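Long-range contacts in enolase from the environmental genome shotgun sequencing of the Sargasso Sea (PDB 2QGY), which is of unknown function but binds magnesium and belongs to the enolase superfamily, whose members typically abstract a proton alpha to a carboxylate: residues E48-A53 against M307-S312; I225-D230 against T250-S255; N233-T238 against I264-A269; E342-I347 against L360-H365. One frame throughout, in Å; residues are numbered along the deposited sequence. Where two conformers were deposited one is given.

Contact 1 (E48-A53 against M307-S312)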
# COMPACT_ATOMS: atom_id res chain seq x y z
N GLU A 48 11.40 27.01 -6.19
CA GLU A 48 11.88 25.71 -5.72
C GLU A 48 11.03 25.24 -4.56
O GLU A 48 10.72 26.01 -3.64
CB GLU A 48 13.33 25.83 -5.23
CG GLU A 48 14.34 26.17 -6.30
CD GLU A 48 15.78 26.07 -5.80
OE1 GLU A 48 16.02 26.29 -4.59
OE2 GLU A 48 16.68 25.79 -6.62
N GLY A 49 10.65 23.97 -4.61
CA GLY A 49 9.93 23.38 -3.47
C GLY A 49 10.58 22.08 -3.04
O GLY A 49 10.93 21.25 -3.87
N TRP A 50 10.65 21.88 -1.72
CA TRP A 50 11.26 20.70 -1.14
C TRP A 50 10.21 19.77 -0.54
O TRP A 50 9.27 20.24 0.12
CB TRP A 50 12.22 21.11 -0.03
CG TRP A 50 13.44 21.79 -0.54
CD1 TRP A 50 13.62 23.13 -0.75
CD2 TRP A 50 14.67 21.15 -0.87
NE1 TRP A 50 14.90 23.37 -1.22
CE2 TRP A 50 15.56 22.17 -1.30
CE3 TRP A 50 15.11 19.81 -0.86
CZ2 TRP A 50 16.89 21.89 -1.70
CZ3 TRP A 50 16.43 19.52 -1.27
CH2 TRP A 50 17.30 20.57 -1.70
N GLY A 51 10.41 18.47 -0.76
CA GLY A 51 9.53 17.40 -0.26
C GLY A 51 10.40 16.29 0.29
O GLY A 51 11.61 16.22 0.05
N GLU A 52 9.76 15.39 1.02
CA GLU A 52 10.43 14.23 1.57
C GLU A 52 9.40 13.12 1.63
O GLU A 52 8.26 13.38 1.98
CB GLU A 52 10.97 14.52 2.97
CG GLU A 52 11.76 13.32 3.55
CD GLU A 52 12.68 13.61 4.73
OE1 GLU A 52 12.85 14.79 5.17
OE2 GLU A 52 13.26 12.62 5.24
N ALA A 53 9.77 11.91 1.19
CA ALA A 53 8.90 10.73 1.21
C ALA A 53 9.30 9.86 2.39
O ALA A 53 10.49 9.75 2.70
CB ALA A 53 9.07 9.89 -0.07
N MET A 307 15.31 15.02 9.92
CA MET A 307 14.83 16.12 10.75
C MET A 307 14.91 17.45 9.98
O MET A 307 14.93 18.53 10.59
CB MET A 307 15.56 16.19 12.12
CG MET A 307 15.26 15.02 13.13
SD MET A 307 13.54 15.01 13.71
CE MET A 307 12.85 13.72 12.66
N SER A 308 14.93 17.36 8.65
CA SER A 308 14.93 18.53 7.79
C SER A 308 13.54 18.76 7.20
O SER A 308 12.67 19.33 7.88
CB SER A 308 16.04 18.42 6.71
OG SER A 308 15.85 17.36 5.76
N VAL A 309 13.29 18.28 5.99
CA VAL A 309 12.05 18.60 5.24
C VAL A 309 10.79 18.02 5.92
O VAL A 309 9.84 18.74 6.22
CB VAL A 309 12.13 18.15 3.74
CG1 VAL A 309 10.89 18.52 3.00
CG2 VAL A 309 13.35 18.81 3.04
N SER A 310 10.81 16.72 6.19
CA SER A 310 9.69 16.08 6.92
C SER A 310 9.42 16.74 8.27
O SER A 310 8.25 17.02 8.60
CB SER A 310 9.96 14.60 7.14
OG SER A 310 9.98 13.90 5.93
N ALA A 311 10.46 16.98 9.06
CA ALA A 311 10.24 17.61 10.38
C ALA A 311 9.59 18.99 10.22
O ALA A 311 8.69 19.34 10.98
CB ALA A 311 11.53 17.67 11.25
N SER A 312 10.05 19.78 9.25
CA SER A 312 9.46 21.11 9.07
C SER A 312 8.00 21.05 8.68
O SER A 312 7.19 21.81 9.21
CB SER A 312 10.24 21.91 8.02
OG SER A 312 9.69 23.22 7.95

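Contact 2 (I225-D230 against T250-S255). With MG (magnesium ion), chain C.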
# COMPACT_ATOMS: atom_id res chain seq x y z
N ILE A 225 0.02 4.21 24.63
CA ILE A 225 0.43 2.88 24.25
C ILE A 225 0.27 2.84 22.74
O ILE A 225 -0.85 2.97 22.23
CB ILE A 225 -0.50 1.78 24.87
CG1 ILE A 225 -0.38 1.76 26.41
CG2 ILE A 225 -0.13 0.38 24.33
CD1 ILE A 225 1.01 1.53 26.94
N GLU A 226 1.37 2.66 22.04
CA GLU A 226 1.38 2.79 20.60
C GLU A 226 1.48 1.42 19.93
O GLU A 226 2.26 0.56 20.35
CB GLU A 226 2.56 3.70 20.22
CG GLU A 226 2.74 3.86 18.75
CD GLU A 226 3.77 4.96 18.43
OE1 GLU A 226 3.86 5.97 19.17
OE2 GLU A 226 4.43 4.81 17.40
N GLU A 227 0.62 1.21 18.92
CA GLU A 227 0.58 -0.02 18.15
C GLU A 227 0.59 -1.31 19.01
O GLU A 227 1.39 -2.20 18.79
CB GLU A 227 1.71 -0.05 17.13
CG GLU A 227 1.60 1.03 16.07
CD GLU A 227 2.02 0.50 14.74
OE1 GLU A 227 3.25 0.38 14.57
OE2 GLU A 227 1.13 0.15 13.90
N PRO A 228 -0.37 -1.43 19.95
CA PRO A 228 -0.43 -2.66 20.77
C PRO A 228 -0.85 -3.84 19.90
O PRO A 228 -0.54 -5.00 20.22
CB PRO A 228 -1.49 -2.35 21.84
CG PRO A 228 -2.37 -1.27 21.22
CD PRO A 228 -1.47 -0.48 20.24
N VAL A 229 -1.55 -3.54 18.80
CA VAL A 229 -1.96 -4.55 17.82
C VAL A 229 -1.85 -3.97 16.41
O VAL A 229 -1.72 -2.77 16.24
CB VAL A 229 -3.40 -5.08 18.07
CG1 VAL A 229 -3.51 -5.71 19.49
CG2 VAL A 229 -4.41 -3.99 17.92
N ASP A 230 -1.97 -4.83 15.41
CA ASP A 230 -1.84 -4.38 14.02
C ASP A 230 -2.91 -3.32 13.71
O ASP A 230 -4.07 -3.49 14.05
CB ASP A 230 -1.97 -5.55 13.04
CG ASP A 230 -1.46 -5.20 11.66
OD1 ASP A 230 -2.17 -4.48 10.95
OD2 ASP A 230 -0.35 -5.66 11.29
N THR A 250 -2.50 4.62 16.94
CA THR A 250 -2.30 3.75 15.77
C THR A 250 -2.26 4.66 14.55
O THR A 250 -2.72 5.78 14.64
CB THR A 250 -3.45 2.69 15.60
OG1 THR A 250 -3.12 1.76 14.53
CG2 THR A 250 -4.77 3.35 15.30
N GLY A 251 -1.72 4.16 13.43
CA GLY A 251 -1.87 4.91 12.18
C GLY A 251 -0.58 5.00 11.39
O GLY A 251 -0.63 5.12 10.18
N GLU A 252 0.56 4.92 12.07
CA GLU A 252 1.86 5.08 11.40
C GLU A 252 2.10 4.18 10.19
O GLU A 252 2.80 4.57 9.26
CB GLU A 252 2.99 4.93 12.41
CG GLU A 252 3.19 3.55 12.97
CD GLU A 252 4.49 3.46 13.74
OE1 GLU A 252 4.51 3.98 14.86
OE2 GLU A 252 5.51 2.94 13.23
N LYS A 253 1.53 2.98 10.18
CA LYS A 253 1.80 2.06 9.05
C LYS A 253 0.64 2.04 8.03
O LYS A 253 0.63 1.20 7.13
CB LYS A 253 2.11 0.65 9.59
CG LYS A 253 3.40 0.68 10.44
CD LYS A 253 4.15 -0.62 10.58
CE LYS A 253 5.25 -0.41 11.63
NZ LYS A 253 6.25 -1.50 11.72
N GLN A 254 -0.31 2.96 8.18
CA GLN A 254 -1.46 3.01 7.29
C GLN A 254 -1.54 4.38 6.61
O GLN A 254 -0.90 5.35 7.05
CB GLN A 254 -2.75 2.67 8.03
CG GLN A 254 -2.91 1.16 8.31
CD GLN A 254 -2.13 0.71 9.53
OE1 GLN A 254 -2.06 1.43 10.53
NE2 GLN A 254 -1.55 -0.51 9.47
N SER A 255 -2.28 4.45 5.50
CA SER A 255 -2.44 5.71 4.79
C SER A 255 -3.82 5.76 4.18
O SER A 255 -4.52 4.74 4.11
CB SER A 255 -1.36 5.91 3.68
OG SER A 255 -1.39 4.84 2.74
MG MG C . 5.59 3.48 16.40
O HOH W 1 -0.23 1.89 12.37
O HOH W 2 -1.43 -0.22 15.29
O HOH W 3 0.13 -1.62 12.02
O HOH W 4 4.67 1.64 16.43
O HOH W 5 6.99 2.46 15.36
O HOH W 6 7.15 4.94 16.41

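Contact 3 (N233-T238 against I264-A269)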
# COMPACT_ATOMS: atom_id res chain seq x y z
N ASN A 233 -6.10 -4.46 12.18
CA ASN A 233 -6.98 -5.32 12.97
C ASN A 233 -7.81 -4.43 13.89
O ASN A 233 -7.53 -4.30 15.08
CB ASN A 233 -6.17 -6.33 13.80
CG ASN A 233 -7.05 -7.45 14.40
OD1 ASN A 233 -8.26 -7.30 14.55
ND2 ASN A 233 -6.45 -8.58 14.67
N ILE A 234 -8.82 -3.80 13.31
CA ILE A 234 -9.59 -2.79 14.03
C ILE A 234 -10.34 -3.46 15.19
O ILE A 234 -10.47 -2.87 16.29
CB ILE A 234 -10.52 -1.97 13.08
CG1 ILE A 234 -9.69 -1.35 11.94
CG2 ILE A 234 -11.26 -0.87 13.85
CD1 ILE A 234 -10.48 -0.49 10.97
N SER A 235 -10.80 -4.69 14.96
CA SER A 235 -11.48 -5.45 16.01
C SER A 235 -10.63 -5.53 17.26
O SER A 235 -11.13 -5.29 18.37
CB SER A 235 -11.83 -6.86 15.49
OG SER A 235 -12.78 -6.74 14.46
N LEU A 236 -9.35 -5.89 17.10
CA LEU A 236 -8.42 -6.01 18.23
C LEU A 236 -8.09 -4.66 18.84
O LEU A 236 -7.94 -4.55 20.07
CB LEU A 236 -7.13 -6.71 17.82
CG LEU A 236 -6.99 -8.18 18.16
CD1 LEU A 236 -7.96 -9.01 17.32
CD2 LEU A 236 -5.54 -8.63 17.95
N LEU A 237 -7.97 -3.64 18.01
CA LEU A 237 -7.69 -2.29 18.54
C LEU A 237 -8.80 -1.87 19.49
O LEU A 237 -8.56 -1.35 20.60
CB LEU A 237 -7.57 -1.25 17.43
CG LEU A 237 -6.27 -1.03 16.67
CD1 LEU A 237 -6.57 -0.16 15.44
CD2 LEU A 237 -5.24 -0.37 17.57
N THR A 238 -10.04 -2.07 19.05
CA THR A 238 -11.17 -1.70 19.89
C THR A 238 -11.13 -2.52 21.18
O THR A 238 -11.32 -1.99 22.25
CB THR A 238 -12.52 -1.82 19.16
OG1 THR A 238 -12.81 -3.21 18.91
CG2 THR A 238 -12.51 -1.01 17.83
N ILE A 264 -12.20 6.08 13.20
CA ILE A 264 -13.08 7.04 13.90
C ILE A 264 -14.45 6.42 14.19
O ILE A 264 -14.97 6.55 15.32
CB ILE A 264 -13.23 8.36 13.13
CG1 ILE A 264 -11.92 9.15 13.11
CG2 ILE A 264 -14.28 9.30 13.79
CD1 ILE A 264 -11.96 10.35 12.09
N SER A 265 -15.02 5.77 13.17
CA SER A 265 -16.36 5.15 13.21
C SER A 265 -16.46 4.13 14.31
O SER A 265 -17.50 3.97 14.95
CB SER A 265 -16.65 4.39 11.91
OG SER A 265 -16.91 5.28 10.85
N ARG A 266 -15.35 3.41 14.48
CA ARG A 266 -15.29 2.28 15.39
C ARG A 266 -14.78 2.63 16.79
O ARG A 266 -14.60 1.73 17.62
CB ARG A 266 -14.39 1.20 14.77
CG ARG A 266 -14.92 0.58 13.44
CD ARG A 266 -15.86 -0.60 13.67
NE ARG A 266 -15.14 -1.75 14.20
CZ ARG A 266 -14.38 -2.58 13.46
NH1 ARG A 266 -13.76 -3.58 14.05
NH2 ARG A 266 -14.25 -2.43 12.14
N ASN A 267 -14.53 3.91 17.05
CA ASN A 267 -13.90 4.37 18.30
C ASN A 267 -12.69 3.50 18.63
O ASN A 267 -12.56 2.98 19.75
CB ASN A 267 -14.92 4.36 19.47
CG ASN A 267 -16.09 5.30 19.23
OD1 ASN A 267 -17.26 4.95 19.46
ND2 ASN A 267 -15.78 6.49 18.72
N ALA A 268 -11.79 3.35 17.66
CA ALA A 268 -10.75 2.34 17.80
C ALA A 268 -9.43 2.86 18.39
O ALA A 268 -8.53 2.07 18.69
CB ALA A 268 -10.51 1.63 16.45
N ALA A 269 -9.33 4.15 18.59
CA ALA A 269 -8.09 4.75 19.07
C ALA A 269 -8.32 6.12 19.66
O ALA A 269 -9.34 6.76 19.41
CB ALA A 269 -7.04 4.83 17.94
O HOH W 7 -14.44 -3.60 16.92

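Contact 4 (E342-I347 against L360-H365)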
# COMPACT_ATOMS: atom_id res chain seq x y z
N GLU A 342 20.30 23.84 7.15
CA GLU A 342 20.22 24.83 8.23
C GLU A 342 18.79 24.77 8.74
O GLU A 342 17.88 25.40 8.19
CB GLU A 342 20.62 26.23 7.71
CG GLU A 342 22.10 26.29 7.31
CD GLU A 342 22.52 27.56 6.52
OE1 GLU A 342 23.61 27.50 5.91
OE2 GLU A 342 21.79 28.59 6.48
N LEU A 343 18.57 23.94 9.76
CA LEU A 343 17.20 23.56 10.14
C LEU A 343 16.30 24.75 10.41
O LEU A 343 16.73 25.71 11.05
CB LEU A 343 17.21 22.64 11.37
CG LEU A 343 18.03 21.36 11.27
CD1 LEU A 343 17.83 20.54 12.55
CD2 LEU A 343 17.66 20.54 10.04
N PRO A 344 15.04 24.69 9.93
CA PRO A 344 14.14 25.85 10.07
C PRO A 344 13.39 25.91 11.41
O PRO A 344 12.34 26.56 11.53
CB PRO A 344 13.16 25.65 8.91
CG PRO A 344 13.03 24.18 8.81
CD PRO A 344 14.38 23.58 9.20
N PHE A 345 13.92 25.24 12.43
CA PHE A 345 13.35 25.28 13.75
C PHE A 345 14.47 25.11 14.77
O PHE A 345 15.54 24.59 14.44
CB PHE A 345 12.29 24.17 13.90
CG PHE A 345 12.83 22.79 13.62
CD1 PHE A 345 13.39 22.02 14.64
CD2 PHE A 345 12.77 22.25 12.33
CE1 PHE A 345 13.92 20.72 14.37
CE2 PHE A 345 13.28 20.96 12.06
CZ PHE A 345 13.86 20.20 13.09
N ASP A 346 14.20 25.53 16.01
CA ASP A 346 15.07 25.31 17.14
C ASP A 346 14.30 24.53 18.19
O ASP A 346 13.17 24.90 18.52
CB ASP A 346 15.46 26.67 17.73
CG ASP A 346 16.45 27.40 16.86
OD1 ASP A 346 17.60 26.95 16.81
OD2 ASP A 346 16.06 28.42 16.24
N ILE A 347 14.88 23.44 18.69
CA ILE A 347 14.27 22.70 19.79
C ILE A 347 14.76 23.41 21.05
O ILE A 347 15.97 23.52 21.27
CB ILE A 347 14.72 21.21 19.83
CG1 ILE A 347 14.44 20.49 18.48
CG2 ILE A 347 14.18 20.49 21.11
CD1 ILE A 347 13.02 20.36 18.04
N LEU A 360 8.35 26.00 3.83
CA LEU A 360 8.94 25.18 4.88
C LEU A 360 10.25 25.73 5.41
O LEU A 360 10.86 25.15 6.31
CB LEU A 360 9.22 23.77 4.35
CG LEU A 360 8.02 23.01 3.80
CD1 LEU A 360 8.56 21.76 3.04
CD2 LEU A 360 7.10 22.63 4.96
N GLY A 361 10.73 26.81 4.80
CA GLY A 361 11.94 27.45 5.32
C GLY A 361 13.20 26.62 5.13
O GLY A 361 14.17 26.77 5.87
N ILE A 362 13.20 25.76 4.11
CA ILE A 362 14.32 24.83 3.89
C ILE A 362 15.51 25.55 3.24
O ILE A 362 15.38 26.21 2.21
CB ILE A 362 13.87 23.58 3.08
CG1 ILE A 362 12.80 22.80 3.87
CG2 ILE A 362 15.07 22.70 2.69
CD1 ILE A 362 13.28 22.22 5.16
N VAL A 363 16.67 25.38 3.86
CA VAL A 363 17.94 25.83 3.31
C VAL A 363 18.85 24.61 3.32
O VAL A 363 19.32 24.20 4.37
CB VAL A 363 18.56 26.95 4.19
CG1 VAL A 363 19.96 27.37 3.66
CG2 VAL A 363 17.65 28.18 4.26
N ILE A 364 19.07 24.03 2.14
CA ILE A 364 19.87 22.80 2.04
C ILE A 364 21.09 23.03 1.16
O ILE A 364 20.99 23.65 0.10
CB ILE A 364 19.02 21.60 1.53
CG1 ILE A 364 18.22 20.98 2.70
CG2 ILE A 364 19.87 20.49 0.92
CD1 ILE A 364 17.20 19.98 2.18
N HIS A 365 22.23 22.52 1.63
CA HIS A 365 23.47 22.55 0.89
C HIS A 365 23.53 21.29 0.04
O HIS A 365 23.88 20.21 0.52
CB HIS A 365 24.64 22.63 1.85
CG HIS A 365 24.69 23.90 2.64
ND1 HIS A 365 25.64 24.87 2.41
CD2 HIS A 365 23.91 24.36 3.65
CE1 HIS A 365 25.45 25.88 3.24
NE2 HIS A 365 24.40 25.60 4.00
O HOH W 8 16.18 24.87 6.43

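Contact 1 (E48-A53 against M307-S312)
E52 and S310 bring strand 48-53 and the first turn of helix 309-320 closest together, with their CA atoms 5.7 Å apart. The side chain of E52 does the reaching: CG stands anti to the backbone N (chi1 -177°), and the extended chain lays the carboxylate over the helix start. There OE1 accepts a nearly straight hydrogen bond from S310 N (3.0 Å, 168°), the N-H arriving from above the carboxylate plane, 41° out of it. OE1 is also bonded by S306. An acidic group here would be favoured by the positive end of the helix dipole. S308, at the N-cap position, makes no capping bond, its OG turning to S306 instead; S310 OG goes to S277. Beside this polar grip V309 packs with both branches. CG1 presses on the strand backbone, 3.5 Å from G51 C, while CG2 meets W50 CB at 4.0 Å. The W50 indole leads away and meets the W19 ring, the two planes nearly parallel. This is a domain interface of the enolase superfamily: a strand at the edge of the antiparallel sheet in the N-terminal domain lies against the start of a helix of the C-terminal barrel.

Contact 2 (I225-D230 against T250-S255)
E226 and E252 meet on one magnesium ion, which E226 OE2 binds at 2.0 Å and E252 OE1 at 1.9 Å. D200 and three waters complete the six ligands. Sharing the metal brings E226 OE2 within 2.7 Å of E252 OE1, a ligand-to-ligand approach and not a hydrogen bond; the two carboxylates are turned 64° apart. E226 OE1, which does not bind the metal, pairs with K169 and accepts from W224. The second oxygen of E252, OE2, accepts a hydrogen bond from a metal-bound water at 2.6 Å, and another metal-bound water donates to E227 OE1 at 2.7 Å. E227 thus belongs to the second shell. E252 CG sits between its backbone N and C (chi1 69°), and its carboxylate stacks almost flat on that of E227, planes 15° apart and E227 OE1 3.4 Å from E252 CD. Three further waters donate to E227 OE2. One of these, 2.7 Å from OE2, is gripped by G251 N, K253 N and Q254 OE1; a second joins T250 OG1 to V229 O, and a third reaches Q254 NE2. The type I turn from G251 to Q254 is therefore tied to E227 through water. K253 NZ lies 4.5 Å from E227 OE1, beyond a salt bridge, and hydrogen-bonds to main-chain O of D94 of the second subunit. The stacking of two acidic groups is probably made tolerable by the magnesium and this water network. As in other enolase superfamily members, the metal would be suited to stabilise an enolate intermediate, some waters probably giving way to substrate.

Contact 3 (N233-T238 against I264-A269)
The guanidinium of R266 carries I234 CG2 on one face, the methyl sitting 3.5 Å above the plane and over its centre. At the edge, in the plane, lies a water that accepts from R266 NH1 at 2.9 Å and donates to T238 OG1 at 2.6 Å. S235 N comes in obliquely near NH1, but both are donors and no bond joins them. Bends at chi2 (-87°) and chi3 (-69°) bring the guanidinium against I234 at the start of helix 234-243. The charged ends have firmer partners: R266 NH2 pairs with E262 of its own chain, and NH1 with E262 of the second subunit, which also bonds S235 OG. T238 OG1 both gives and accepts a bond: it takes the water's hydrogen and donates to S235 O at 2.7 Å. With OG1 placed between the backbone N and the carbonyl carbon (chi1 69°), CG2 faces the other segment, between R266 O and A268 CB, 3.6 Å from the latter. I234 CG2 touches that same CB at 3.7 Å, so a single methyl fills the groove between two residues one helical turn apart. A268 O, near L237 CB, is buried without a polar partner. Each segment has its own helix-end signal: N233 OD1 caps L236 N (3.1 Å), and N267, with positive phi, ends helix 257-265 in a Schellman motif. Two successive barrel helices are thereby joined, the start of 234-243 against the end of 257-265, with L237 passing inward to L263 and to V248 and T250 of the strand between them.

Contact 4 (E342-I347 against L360-H365)
E342, G361 and V363 grip one water from three sides: it donates to E342 O (2.5 Å) and to G361 O (2.8 Å), and accepts from V363 N (2.7 Å). A direct bond runs beside it, E342 N to V363 O at 3.0 Å. Together the two links resemble an antiparallel hydrogen-bonded pair in which one of the two bonds has been opened by a water. The side chain of E342 extends this pairing outward. CG lies anti to the carbonyl carbon (chi1 -66°) and the chain beyond is stretched, which carries OE1 to H365 NE2 for a bond of 2.8 Å. The bond is nearly straight (168°), lies in the imidazole plane, and meets the carboxylate from above its own plane, 41° out of it. Carboxylate OE2 rests instead against V363 CG1 at 3.6 Å. Residues 342-347 lead into the first strand of the hairpin 345-348/351-354, and 360-365 follow its second strand, which joins the barrel sheet antiparallel to 135-141; the contact closes the base of that hairpin just before helix 366-371, whose N-cap position H365 occupies. P344 carries the inner half. Its CG sits 3.4 Å from L360 O, an oxygen that also accepts from S312 OG, and its CB is equally close to G361 O. G361 adopts positive phi, which by itself favours glycine. I362 bends its CD1 back toward P344 CG, while the side chains of I362 and I364 also touch W50 of the N-terminal domain.

How the contacts relate
From the N terminus, the strand of contact 1 waits through 253 residues before residues 307-312 close its loop, which joins the N-terminal sheet to a late barrel helix. Contacts 2 and 3 are nested inside it. Their segments alternate along the chain, so the loops cross: contact 2 links the ends of successive strands at the metal, and contact 3 the helices outside them. V229 on L237 and T250 on A269 connect the two, and both reach the second subunit. Contact 4 follows in series, on the same side of the chain's centre as contact 1 and opposite contacts 2 and 3, closing a short hairpin loop. It touches contact 1 where F345 and L343 pack against M307 O.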